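Long-range contacts in small TOPRIM domain protein (Geobacillus stearothermophilus, PDB 2FCJ), which is of unknown function but consists largely of a Toprim domain, the metal-dependent module of primases, topoisomerases and related nucleases, so it may act on nucleic acids: residues A[79-83]-A[100-106]; A[94-99]-A[110-114]; A[56-60]-A[87-91]; A[6-12]-A[27-33]. All coordinates share one frame; numbering follows the deposited sequence.

Contact 1: A[79-83]-A[100-106]; sequences HLYID and VLLRARF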
loop_
_atom_site.group_PDB
_atom_site.type_symbol
_atom_site.label_atom_id
_atom_site.label_comp_id
_atom_site.label_asym_id
_atom_site.label_seq_id
_atom_site.Cartn_x
_atom_site.Cartn_y
_atom_site.Cartn_z
ATOM N N HIS A 79 -6.977 4.102 2.946
ATOM C CA HIS A 79 -7.092 2.719 2.517
ATOM C C HIS A 79 -7.346 2.584 1.022
ATOM O O HIS A 79 -8.258 3.217 0.487
ATOM C CB HIS A 79 -8.189 2.011 3.312
ATOM C CG HIS A 79 -7.870 1.870 4.766
ATOM N ND1 HIS A 79 -7.936 0.669 5.435
ATOM C CD2 HIS A 79 -7.421 2.777 5.666
ATOM C CE1 HIS A 79 -7.596 0.854 6.700
ATOM N NE2 HIS A 79 -7.223 2.111 6.850
ATOM N N LEU A 80 -6.503 1.806 0.353
ATOM C CA LEU A 80 -6.681 1.471 -1.057
ATOM C C LEU A 80 -7.112 0.029 -1.168
ATOM O O LEU A 80 -6.750 -0.802 -0.337
ATOM C CB LEU A 80 -5.362 1.638 -1.801
ATOM C CG LEU A 80 -4.820 3.064 -1.827
ATOM C CD1 LEU A 80 -3.542 3.111 -2.639
ATOM C CD2 LEU A 80 -5.869 3.995 -2.411
ATOM N N TYR A 81 -7.922 -0.263 -2.177
ATOM C CA TYR A 81 -8.570 -1.555 -2.275
ATOM C C TYR A 81 -8.384 -2.056 -3.690
ATOM O O TYR A 81 -8.591 -1.310 -4.648
ATOM C CB TYR A 81 -10.069 -1.425 -1.982
ATOM C CG TYR A 81 -10.399 -0.892 -0.607
ATOM C CD1 TYR A 81 -10.533 -1.748 0.479
ATOM C CD2 TYR A 81 -10.601 0.467 -0.398
ATOM C CE1 TYR A 81 -10.851 -1.263 1.732
ATOM C CE2 TYR A 81 -10.860 0.961 0.862
ATOM C CZ TYR A 81 -10.992 0.098 1.915
ATOM O OH TYR A 81 -11.317 0.602 3.158
ATOM N N ILE A 82 -7.928 -3.285 -3.830
ATOM C CA ILE A 82 -8.170 -4.006 -5.057
ATOM C C ILE A 82 -9.601 -4.525 -5.109
ATOM O O ILE A 82 -10.320 -4.544 -4.102
ATOM C CB ILE A 82 -7.175 -5.149 -5.276
ATOM C CG1 ILE A 82 -7.219 -6.133 -4.113
ATOM C CG2 ILE A 82 -5.757 -4.607 -5.472
ATOM C CD1 ILE A 82 -6.785 -7.513 -4.515
ATOM N N ASP A 83 -10.027 -4.886 -6.310
ATOM C CA ASP A 83 -11.357 -5.438 -6.521
ATOM C C ASP A 83 -11.383 -6.719 -5.710
ATOM O O ASP A 83 -10.544 -7.593 -5.916
ATOM C CB ASP A 83 -11.503 -5.748 -8.015
ATOM C CG ASP A 83 -12.895 -6.249 -8.406
ATOM O OD1 ASP A 83 -13.673 -6.680 -7.533
ATOM O OD2 ASP A 83 -13.169 -6.289 -9.631
ATOM N N VAL A 100 -5.502 0.774 -9.863
ATOM C CA VAL A 100 -5.830 1.143 -8.487
ATOM C C VAL A 100 -4.947 2.297 -8.034
ATOM O O VAL A 100 -5.427 3.277 -7.462
ATOM C CB VAL A 100 -5.703 -0.065 -7.551
ATOM C CG1 VAL A 100 -5.799 0.362 -6.093
ATOM C CG2 VAL A 100 -6.789 -1.080 -7.872
ATOM N N LEU A 101 -3.657 2.195 -8.333
ATOM C CA LEU A 101 -2.713 3.232 -7.937
ATOM C C LEU A 101 -2.913 4.518 -8.724
ATOM O O LEU A 101 -2.823 5.616 -8.166
ATOM C CB LEU A 101 -1.286 2.713 -8.079
ATOM C CG LEU A 101 -0.968 1.556 -7.136
ATOM C CD1 LEU A 101 0.459 1.068 -7.327
ATOM C CD2 LEU A 101 -1.254 1.903 -5.670
ATOM N N LEU A 102 -3.185 4.386 -10.015
ATOM C CA LEU A 102 -3.460 5.544 -10.845
ATOM C C LEU A 102 -4.698 6.285 -10.367
ATOM O O LEU A 102 -4.729 7.516 -10.365
ATOM C CB LEU A 102 -3.648 5.095 -12.284
ATOM C CG LEU A 102 -3.964 6.247 -13.230
ATOM C CD1 LEU A 102 -2.802 7.247 -13.314
ATOM C CD2 LEU A 102 -4.307 5.675 -14.596
ATOM N N ARG A 103 -5.737 5.550 -9.994
ATOM C CA ARG A 103 -6.942 6.158 -9.436
ATOM C C ARG A 103 -6.620 6.976 -8.185
ATOM O O ARG A 103 -7.252 7.998 -7.921
ATOM C CB ARG A 103 -7.978 5.073 -9.108
ATOM C CG ARG A 103 -9.298 5.593 -8.542
ATOM C CD ARG A 103 -10.280 4.442 -8.276
ATOM N NE ARG A 103 -9.720 3.419 -7.394
ATOM C CZ ARG A 103 -10.258 2.218 -7.200
ATOM N NH1 ARG A 103 -11.382 1.885 -7.817
ATOM N NH2 ARG A 103 -9.679 1.349 -6.379
ATOM N N ALA A 104 -5.627 6.531 -7.420
ATOM C CA ALA A 104 -5.183 7.255 -6.233
ATOM C C ALA A 104 -4.108 8.310 -6.526
ATOM O O ALA A 104 -3.494 8.844 -5.611
ATOM C CB ALA A 104 -4.688 6.258 -5.174
ATOM N N ARG A 105 -3.878 8.592 -7.804
ATOM C CA ARG A 105 -2.973 9.670 -8.218
ATOM C C ARG A 105 -1.481 9.366 -8.121
ATOM O O ARG A 105 -0.664 10.280 -8.118
ATOM C CB ARG A 105 -3.319 10.985 -7.509
ATOM C CG ARG A 105 -4.673 11.547 -7.914
ATOM C CD ARG A 105 -4.998 12.833 -7.171
ATOM N NE ARG A 105 -6.439 13.046 -7.066
ATOM C CZ ARG A 105 -7.193 12.566 -6.085
ATOM N NH1 ARG A 105 -6.646 11.848 -5.114
ATOM N NH2 ARG A 105 -8.496 12.805 -6.069
ATOM N N PHE A 106 -1.112 8.086 -8.167
ATOM C CA PHE A 106 0.265 7.705 -8.358
ATOM C C PHE A 106 0.624 7.707 -9.845
ATOM O O PHE A 106 -0.155 7.210 -10.701
ATOM C CB PHE A 106 0.498 6.308 -7.792
ATOM C CG PHE A 106 0.476 6.250 -6.286
ATOM C CD1 PHE A 106 1.638 6.455 -5.570
ATOM C CD2 PHE A 106 -0.701 6.020 -5.588
ATOM C CE1 PHE A 106 1.643 6.388 -4.183
ATOM C CE2 PHE A 106 -0.691 5.998 -4.201
ATOM C CZ PHE A 106 0.481 6.183 -3.511
HETATM O O HOH W 1 -8.783 1.969 -3.829
#
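A water joins Y81 to R103 across this contact: it accepts from Y81 N at 2.9 Å and, in a weak bond, from R103 NH2 at 2.8 Å. The R103 side chain leaves the helix with CG opposite the backbone N (chi1 -179°) and then bends at chi3 (56°), which turns its guanidinium toward the backbone of Y81. There its edge faces Y81 O nearly in plane, NH2 lying 3.4 Å from that oxygen. The methyls of V100 crowd the same carbonyl, CG1 standing 3.6 Å from Y81 O, and V100 CG2 also meets the CG2 branch of I82. L80 fills the apolar centre. Its CD1 meets L101 CD2 at 4.0 Å, the two side chains crossing at about a right angle, while its CD2 lies 3.8 Å from A104 CB. F106 CE2 approaches L80 CD1 obliquely. The helix stops in a Schellman motif: R105, with positive phi, is the C-prime residue, R105 N bonds to L102 O at 2.9 Å, and F106 N bonds to L101 O at 3.0 Å. This turn brings the F106 ring against I8 of the sheet, where it meets Y54 edge-to-face and K6 as a cation-pi partner. The helix C-terminus thus covers the outermost strand 78-80, the layered helix-on-parallel-sheet packing of an alpha/beta fold such as Toprim.

Contact 2: A[94-99]-A[110-114]; sequences IWHLAQ and IESLM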
loop_
_atom_site.group_PDB
_atom_site.type_symbol
_atom_site.label_atom_id
_atom_site.label_comp_id
_atom_site.label_asym_id
_atom_site.label_seq_id
_atom_site.Cartn_x
_atom_site.Cartn_y
_atom_site.Cartn_z
ATOM N N ILE A 94 -1.196 -7.153 -13.144
ATOM C CA ILE A 94 -0.399 -5.940 -13.073
ATOM C C ILE A 94 -1.192 -4.698 -13.494
ATOM O O ILE A 94 -1.110 -3.656 -12.846
ATOM C CB ILE A 94 0.919 -6.095 -13.859
ATOM C CG1 ILE A 94 1.828 -7.124 -13.167
ATOM C CG2 ILE A 94 1.640 -4.764 -13.955
ATOM C CD1 ILE A 94 3.176 -7.342 -13.854
ATOM N N TRP A 95 -1.995 -4.805 -14.541
ATOM C CA TRP A 95 -2.723 -3.647 -15.031
ATOM C C TRP A 95 -3.759 -3.190 -14.009
ATOM O O TRP A 95 -4.041 -1.995 -13.918
ATOM C CB TRP A 95 -3.344 -3.907 -16.425
ATOM C CG TRP A 95 -4.363 -4.959 -16.436
ATOM C CD1 TRP A 95 -4.176 -6.270 -16.738
ATOM C CD2 TRP A 95 -5.725 -4.818 -16.039
ATOM N NE1 TRP A 95 -5.356 -6.951 -16.600
ATOM C CE2 TRP A 95 -6.326 -6.079 -16.181
ATOM C CE3 TRP A 95 -6.513 -3.735 -15.639
ATOM C CZ2 TRP A 95 -7.662 -6.306 -15.873
ATOM C CZ3 TRP A 95 -7.856 -3.955 -15.366
ATOM C CH2 TRP A 95 -8.411 -5.231 -15.485
ATOM N N HIS A 96 -4.308 -4.120 -13.228
ATOM C CA HIS A 96 -5.343 -3.763 -12.258
ATOM C C HIS A 96 -4.689 -3.009 -11.103
ATOM O O HIS A 96 -5.174 -1.963 -10.686
ATOM C CB HIS A 96 -6.126 -4.994 -11.742
ATOM C CG HIS A 96 -7.067 -4.677 -10.619
ATOM N ND1 HIS A 96 -8.201 -3.906 -10.785
ATOM C CD2 HIS A 96 -7.068 -5.063 -9.325
ATOM C CE1 HIS A 96 -8.848 -3.821 -9.633
ATOM N NE2 HIS A 96 -8.176 -4.506 -8.728
ATOM N N LEU A 97 -3.576 -3.524 -10.595
ATOM C CA LEU A 97 -2.840 -2.838 -9.540
ATOM C C LEU A 97 -2.442 -1.450 -10.016
ATOM O O LEU A 97 -2.596 -0.452 -9.296
ATOM C CB LEU A 97 -1.604 -3.652 -9.218
ATOM C CG LEU A 97 -0.703 -3.096 -8.126
ATOM C CD1 LEU A 97 -1.483 -2.853 -6.839
ATOM C CD2 LEU A 97 0.491 -4.018 -7.882
ATOM N N ALA A 98 -1.949 -1.362 -11.246
ATOM C CA ALA A 98 -1.585 -0.073 -11.810
ATOM C C ALA A 98 -2.779 0.885 -11.830
ATOM O O ALA A 98 -2.634 2.059 -11.492
ATOM C CB ALA A 98 -1.008 -0.247 -13.206
ATOM N N GLN A 99 -3.958 0.393 -12.211
ATOM C CA GLN A 99 -5.143 1.243 -12.242
ATOM C C GLN A 99 -5.605 1.668 -10.845
ATOM O O GLN A 99 -6.062 2.805 -10.669
ATOM C CB GLN A 99 -6.269 0.557 -13.011
ATOM C CG GLN A 99 -5.970 0.449 -14.508
ATOM C CD GLN A 99 -7.180 0.099 -15.331
ATOM O OE1 GLN A 99 -8.267 -0.138 -14.792
ATOM N NE2 GLN A 99 -6.988 -0.025 -16.642
ATOM N N ILE A 110 3.546 3.181 -18.048
ATOM C CA ILE A 110 2.637 2.791 -19.126
ATOM C C ILE A 110 2.715 1.305 -19.430
ATOM O O ILE A 110 1.696 0.665 -19.695
ATOM C CB ILE A 110 2.891 3.577 -20.425
ATOM C CG1 ILE A 110 2.432 5.023 -20.270
ATOM C CG2 ILE A 110 2.157 2.930 -21.589
ATOM C CD1 ILE A 110 3.448 6.016 -20.793
ATOM N N GLU A 111 3.917 0.746 -19.379
ATOM C CA GLU A 111 4.110 -0.673 -19.606
ATOM C C GLU A 111 3.324 -1.538 -18.615
ATOM O O GLU A 111 2.995 -2.693 -18.893
ATOM C CB GLU A 111 5.604 -0.988 -19.537
ATOM C CG GLU A 111 6.446 -0.225 -20.570
ATOM C CD GLU A 111 6.752 1.231 -20.190
ATOM O OE1 GLU A 111 6.409 1.683 -19.073
ATOM O OE2 GLU A 111 7.371 1.931 -21.023
ATOM N N SER A 112 3.024 -0.983 -17.445
ATOM C CA SER A 112 2.274 -1.724 -16.449
ATOM C C SER A 112 0.799 -1.832 -16.829
ATOM O O SER A 112 0.103 -2.719 -16.347
ATOM C CB SER A 112 2.459 -1.118 -15.061
ATOM O OG SER A 112 3.754 -1.417 -14.572
ATOM N N LEU A 113 0.387 -1.028 -17.808
ATOM C CA LEU A 113 -0.915 -1.194 -18.469
ATOM C C LEU A 113 -0.854 -2.027 -19.754
ATOM O O LEU A 113 -1.871 -2.560 -20.210
ATOM C CB LEU A 113 -1.540 0.168 -18.752
ATOM C CG LEU A 113 -1.766 1.064 -17.534
ATOM C CD1 LEU A 113 -2.273 2.427 -17.993
ATOM C CD2 LEU A 113 -2.770 0.423 -16.568
ATOM N N MET A 114 0.334 -2.236 -20.307
ATOM C CA MET A 114 0.473 -3.372 -21.223
ATOM C C MET A 114 1.299 -4.619 -20.848
ATOM O O MET A 114 2.482 -4.734 -21.190
ATOM C CB MET A 114 0.875 -2.878 -22.693
#
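L113 holds CG beside its backbone N (chi1 -58°), which swings its CD2 branch back to the 94-99 part of helix 94-103 although its CB points away. I94 meets the same turn with CG2, the branch set opposite the backbone N by a chi1 of -68° for CG1. The L113 methyl settles among three residues of the helix: L113 CD2 is 3.8 Å from Q99 CG, the two side chains crossing at about a right angle, and 3.9 Å from A98 CB, with W95 O also close by. The S112 carbonyl points at the first turn of the helix, where W95 CA makes a CH...O contact with S112 O at 3.3 Å (133° at the hydrogen) and I94 CG2 comes within 3.5 Å of S112 O, while S112 CB rests against I94 CG2 and A98 CB. The W95 ring itself leads away, with Q99 CD at its edge. The 110-114 turn is held by its own backbone, I110 O accepting from both L113 N and M114 N. A98 and S112 are buried; I94, W95, Q99 and L113 lie at the surface. The C-terminal turn lies against helix 94-103 beside helix 13-22, whose V22 touches both I94 and S112, while K18 of that helix lies against L97, and W95 packs on Y86 from the preceding loop.

Contact 3: A[56-60]-A[87-91]; sequences LADAD and REVAA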
loop_
_atom_site.group_PDB
_atom_site.type_symbol
_atom_site.label_atom_id
_atom_site.label_comp_id
_atom_site.label_asym_id
_atom_site.label_seq_id
_atom_site.Cartn_x
_atom_site.Cartn_y
_atom_site.Cartn_z
ATOM N N LEU A 56 -2.468 -0.679 1.378
ATOM C CA LEU A 56 -2.989 -1.592 0.359
ATOM C C LEU A 56 -2.908 -3.033 0.857
ATOM O O LEU A 56 -1.821 -3.607 0.894
ATOM C CB LEU A 56 -2.197 -1.439 -0.947
ATOM C CG LEU A 56 -2.573 -2.396 -2.092
ATOM C CD1 LEU A 56 -4.013 -2.184 -2.551
ATOM C CD2 LEU A 56 -1.591 -2.285 -3.252
ATOM N N ALA A 57 -4.042 -3.585 1.285
ATOM C CA ALA A 57 -4.073 -4.894 1.913
ATOM C C ALA A 57 -4.936 -5.818 1.077
ATOM O O ALA A 57 -5.811 -5.362 0.337
ATOM C CB ALA A 57 -4.651 -4.795 3.322
ATOM N N ASP A 58 -4.770 -7.120 1.270
ATOM C CA ASP A 58 -5.570 -8.098 0.565
ATOM C C ASP A 58 -7.028 -7.950 0.963
ATOM O O ASP A 58 -7.357 -7.664 2.119
ATOM C CB ASP A 58 -5.077 -9.508 0.891
ATOM C CG ASP A 58 -3.666 -9.760 0.392
ATOM O OD1 ASP A 58 -3.280 -9.192 -0.650
ATOM O OD2 ASP A 58 -2.970 -10.598 1.004
ATOM N N ALA A 59 -7.915 -8.198 0.005
ATOM C CA ALA A 59 -9.330 -8.339 0.307
ATOM C C ALA A 59 -9.576 -9.757 0.800
ATOM O O ALA A 59 -10.083 -10.597 0.059
ATOM C CB ALA A 59 -10.162 -8.055 -0.931
ATOM N N ASP A 60 -9.114 -10.029 2.017
ATOM C CA ASP A 60 -9.339 -11.286 2.725
ATOM C C ASP A 60 -9.222 -11.047 4.226
ATOM O O ASP A 60 -9.144 -9.897 4.664
ATOM C CB ASP A 60 -8.385 -12.396 2.252
ATOM C CG ASP A 60 -6.917 -12.131 2.599
ATOM O OD1 ASP A 60 -6.618 -11.295 3.481
ATOM O OD2 ASP A 60 -6.055 -12.814 2.007
ATOM N N ARG A 87 -9.163 -10.642 -4.865
ATOM C CA ARG A 87 -8.859 -11.183 -3.535
ATOM C C ARG A 87 -7.543 -10.679 -2.922
ATOM O O ARG A 87 -7.541 -10.026 -1.871
ATOM C CB ARG A 87 -8.838 -12.709 -3.571
ATOM C CG ARG A 87 -9.037 -13.345 -2.210
ATOM C CD ARG A 87 -8.824 -14.857 -2.268
ATOM N NE ARG A 87 -8.541 -15.420 -0.952
ATOM C CZ ARG A 87 -8.340 -16.714 -0.720
ATOM N NH1 ARG A 87 -8.076 -17.138 0.510
ATOM N NH2 ARG A 87 -8.393 -17.584 -1.721
ATOM N N GLU A 88 -6.436 -11.051 -3.552
ATOM C CA GLU A 88 -5.094 -10.725 -3.051
ATOM C C GLU A 88 -4.349 -9.816 -4.016
ATOM O O GLU A 88 -4.407 -9.996 -5.232
ATOM C CB GLU A 88 -4.282 -12.011 -2.874
ATOM C CG GLU A 88 -4.780 -12.931 -1.773
ATOM C CD GLU A 88 -4.056 -14.271 -1.772
ATOM O OE1 GLU A 88 -2.881 -14.318 -2.207
ATOM O OE2 GLU A 88 -4.684 -15.287 -1.400
ATOM N N VAL A 89 -3.555 -8.900 -3.463
ATOM C CA VAL A 89 -2.732 -8.018 -4.259
ATOM C C VAL A 89 -1.824 -8.851 -5.158
ATOM O O VAL A 89 -1.584 -8.514 -6.322
ATOM C CB VAL A 89 -1.890 -7.116 -3.335
ATOM C CG1 VAL A 89 -0.947 -6.260 -4.153
ATOM C CG2 VAL A 89 -2.809 -6.259 -2.483
ATOM N N ALA A 90 -1.364 -9.983 -4.624
ATOM C CA ALA A 90 -0.492 -10.891 -5.357
ATOM C C ALA A 90 -1.175 -11.519 -6.566
ATOM O O ALA A 90 -0.514 -11.911 -7.524
ATOM C CB ALA A 90 0.032 -11.982 -4.428
ATOM N N ALA A 91 -2.492 -11.681 -6.491
ATOM C CA ALA A 91 -3.232 -12.395 -7.529
ATOM C C ALA A 91 -3.638 -11.445 -8.652
ATOM O O ALA A 91 -3.803 -11.853 -9.809
ATOM C CB ALA A 91 -4.463 -13.067 -6.930
HETATM O O HOH W 2 -1.045 -10.430 -1.836
#
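Two loops meet here at the C-terminal end of the parallel sheet: 56-60 leads from strand 52-56 into helix 61-73, and the loop 87-91 precedes helix 94-103. The end-to-end directions of the two touching parts differ by 126°. D58 carries the polar join. D58 OD1 accepts from V89 N at 2.8 Å, nearly straight (163°), the donor coming to its anti side and 30° out of the carboxylate plane. A water lies 2.8 Å from D58 OD1 and accepts from A90 N at the same distance. Replacing D58 with an alanine would probably leave V89 N without this acceptor and cut the water's tie between the loops. Sequence and position suggest that D58 and D60 form the DxD pair of the Toprim family, which in relatives binds magnesium. D60 is the N-cap of helix 61-73, its OD1 bonded to G63 N, and its OD2 stands 4.4 Å from E88 OE2. The R87 guanidinium has D60 CB at its edge and a long, charge-only pairing with E88, probably offsetting the two carboxylates. A59, centre of an inverse gamma turn, adds a weak bond from its N to R87 O. Deeper in, L56 CG meets V89 CG2 at 3.9 Å, and L56 CD2 meets V89 CG1 at 4.1 Å.

Contact 4: A[6-12]-A[27-33]; sequences KVIIVEG and VVIVCTN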
loop_
_atom_site.group_PDB
_atom_site.type_symbol
_atom_site.label_atom_id
_atom_site.label_comp_id
_atom_site.label_asym_id
_atom_site.label_seq_id
_atom_site.Cartn_x
_atom_site.Cartn_y
_atom_site.Cartn_z
ATOM N N LYS A 6 5.037 10.385 -0.670
ATOM C CA LYS A 6 4.079 9.290 -0.713
ATOM C C LYS A 6 4.665 8.042 -0.125
ATOM O O LYS A 6 5.804 7.688 -0.395
ATOM C CB LYS A 6 3.656 9.040 -2.145
ATOM C CG LYS A 6 2.938 10.228 -2.745
ATOM C CD LYS A 6 2.486 9.920 -4.157
ATOM C CE LYS A 6 2.111 11.193 -4.892
ATOM N NZ LYS A 6 1.454 10.852 -6.179
ATOM N N VAL A 7 3.800 7.300 0.565
ATOM C CA VAL A 7 4.161 6.053 1.213
ATOM C C VAL A 7 3.030 5.043 1.005
ATOM O O VAL A 7 1.858 5.379 1.229
ATOM C CB VAL A 7 4.323 6.262 2.723
ATOM C CG1 VAL A 7 4.705 4.947 3.405
ATOM C CG2 VAL A 7 5.371 7.342 3.009
ATOM N N ILE A 8 3.360 3.843 0.525
ATOM C CA ILE A 8 2.404 2.733 0.466
ATOM C C ILE A 8 2.863 1.657 1.429
ATOM O O ILE A 8 4.022 1.243 1.398
ATOM C CB ILE A 8 2.294 2.151 -0.960
ATOM C CG1 ILE A 8 1.751 3.210 -1.910
ATOM C CG2 ILE A 8 1.366 0.913 -1.009
ATOM C CD1 ILE A 8 1.927 2.845 -3.356
ATOM N N ILE A 9 1.937 1.199 2.269
ATOM C CA ILE A 9 2.199 0.111 3.197
ATOM C C ILE A 9 1.464 -1.121 2.722
ATOM O O ILE A 9 0.300 -1.051 2.335
ATOM C CB ILE A 9 1.740 0.495 4.616
ATOM C CG1 ILE A 9 2.444 1.787 5.060
ATOM C CG2 ILE A 9 2.002 -0.644 5.601
ATOM C CD1 ILE A 9 1.898 2.401 6.332
ATOM N N VAL A 10 2.184 -2.234 2.656
ATOM C CA VAL A 10 1.619 -3.535 2.291
ATOM C C VAL A 10 2.042 -4.573 3.310
ATOM O O VAL A 10 2.952 -4.343 4.120
ATOM C CB VAL A 10 2.106 -3.990 0.894
ATOM C CG1 VAL A 10 1.624 -3.016 -0.195
ATOM C CG2 VAL A 10 3.625 -4.117 0.859
ATOM N N GLU A 11 1.401 -5.737 3.245
ATOM C CA GLU A 11 1.630 -6.782 4.234
ATOM C C GLU A 11 2.766 -7.719 3.838
ATOM O O GLU A 11 3.488 -8.235 4.703
ATOM C CB GLU A 11 0.346 -7.584 4.484
ATOM C CG GLU A 11 0.476 -8.645 5.591
ATOM C CD GLU A 11 -0.867 -9.236 6.013
ATOM O OE1 GLU A 11 -1.838 -9.171 5.224
ATOM O OE2 GLU A 11 -0.939 -9.808 7.127
ATOM N N GLY A 12 2.940 -7.924 2.538
ATOM C CA GLY A 12 3.750 -9.035 2.038
ATOM C C GLY A 12 4.898 -8.608 1.142
ATOM O O GLY A 12 4.803 -7.623 0.415
ATOM N N VAL A 27 8.439 6.198 -4.294
ATOM C CA VAL A 27 7.440 6.071 -3.244
ATOM C C VAL A 27 8.083 5.175 -2.224
ATOM O O VAL A 27 8.743 4.209 -2.591
ATOM C CB VAL A 27 6.157 5.392 -3.787
ATOM C CG1 VAL A 27 5.211 5.019 -2.642
ATOM C CG2 VAL A 27 5.463 6.271 -4.815
ATOM N N VAL A 28 7.968 5.527 -0.943
ATOM C CA VAL A 28 8.444 4.626 0.078
ATOM C C VAL A 28 7.423 3.511 0.216
ATOM O O VAL A 28 6.244 3.779 0.455
ATOM C CB VAL A 28 8.602 5.327 1.440
ATOM C CG1 VAL A 28 9.159 4.362 2.482
ATOM C CG2 VAL A 28 9.472 6.580 1.330
ATOM N N ILE A 29 7.880 2.273 0.108
ATOM C CA ILE A 29 7.013 1.125 0.294
ATOM C C ILE A 29 7.438 0.378 1.530
ATOM O O ILE A 29 8.583 -0.087 1.623
ATOM C CB ILE A 29 7.036 0.164 -0.902
ATOM C CG1 ILE A 29 6.751 0.927 -2.188
ATOM C CG2 ILE A 29 5.992 -0.929 -0.704
ATOM C CD1 ILE A 29 6.913 0.077 -3.431
ATOM N N VAL A 30 6.552 0.352 2.517
ATOM C CA VAL A 30 6.815 -0.311 3.772
ATOM C C VAL A 30 6.082 -1.640 3.770
ATOM O O VAL A 30 4.887 -1.719 3.443
ATOM C CB VAL A 30 6.305 0.541 4.952
ATOM C CG1 VAL A 30 6.478 -0.208 6.273
ATOM C CG2 VAL A 30 7.009 1.904 4.968
ATOM N N CYS A 31 6.804 -2.705 4.071
ATOM C CA CYS A 31 6.205 -4.011 4.224
ATOM C C CYS A 31 6.129 -4.398 5.699
ATOM O O CYS A 31 7.121 -4.295 6.423
ATOM C CB CYS A 31 7.016 -5.027 3.428
ATOM S SG CYS A 31 6.401 -6.714 3.512
ATOM N N THR A 32 4.953 -4.775 6.174
ATOM C CA THR A 32 4.828 -5.131 7.586
ATOM C C THR A 32 5.360 -6.536 7.853
ATOM O O THR A 32 5.564 -6.920 9.003
ATOM C CB THR A 32 3.374 -5.044 8.072
ATOM O OG1 THR A 32 2.572 -5.996 7.365
ATOM C CG2 THR A 32 2.817 -3.642 7.826
ATOM N N ASN A 33 5.545 -7.316 6.790
ATOM C CA ASN A 33 6.060 -8.671 6.913
ATOM C C ASN A 33 5.131 -9.529 7.741
ATOM O O ASN A 33 5.587 -10.297 8.596
ATOM C CB ASN A 33 7.452 -8.648 7.547
ATOM C CG ASN A 33 8.508 -8.145 6.592
ATOM O OD1 ASN A 33 8.514 -8.504 5.415
ATOM N ND2 ASN A 33 9.403 -7.305 7.091
#
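V7, I9 and V30 form the apolar centre on one face of this strand pair. I9 and V30 lie side by side, I9 CG1 4.1 Å from V30 CB, while V7 CG1 reaches across obliquely to V30 CG2. On the other face I8 CG1 meets V27 CG1 at 4.0 Å, and V10 CG2, placed between its own N and carbonyl carbon (chi1 -63° for CG1), turns to I29 CG2. Helix 13-22 covers V10 and I29, while F106 lies against I8; helix 61-73 covers the I9 face through F70. The strands are parallel (20° apart) and paired in register from V7-V28 to V10-C31, the outer strand and its neighbour in a beta-alpha-beta unit whose helix is 13-22. Five backbone hydrogen bonds alternate between them, from V28 N to K6 O (3.1 Å) at one end to T32 N to V10 O (2.9 Å) at the other. Beyond the last bridge T32 turns CG2 onto I9, its methyl 3.8 Å from I9 CG2 and the two side chains crossing at about a right angle. Its OG1 lies 3.4 Å from E11 CA and bonds to G34 O. With a glycine in its place, G34 O would probably lose that hydroxyl partner and a gap would open beside I9. E11, at the strand's C-terminal end, probably matches the conserved Toprim glutamate, and C31 SG packs 3.4 Å from G12 C. At the opposite end, K6 NZ forms a salt bridge with E25.

How the contacts relate
Contact 4 comes first in the chain and pairs the edge strand 28-31 with strand 6-10. Contact 3 lies 14 Å away between centres, joined by the probable bond L56 N to I9 O. Contacts 1 and 3 alternate along the chain, as do 1 and 2, which share helix 94-103 and meet where D83 N probably bonds to H96 NE2. Contacts 1 and 4 reach the same four-stranded sheet, F106 packing on I8 and V27. Contact 2 is the most peripheral, about 7 Å from contact 4 at the nearest atoms. Contact 1 packs the end of helix 94-103 on the sheet and contact 2 adds the tail to that helix, while E11 and the D58-D60 pair follow neighbouring strands at the same edge of the sheet, consistent with a Toprim acidic site.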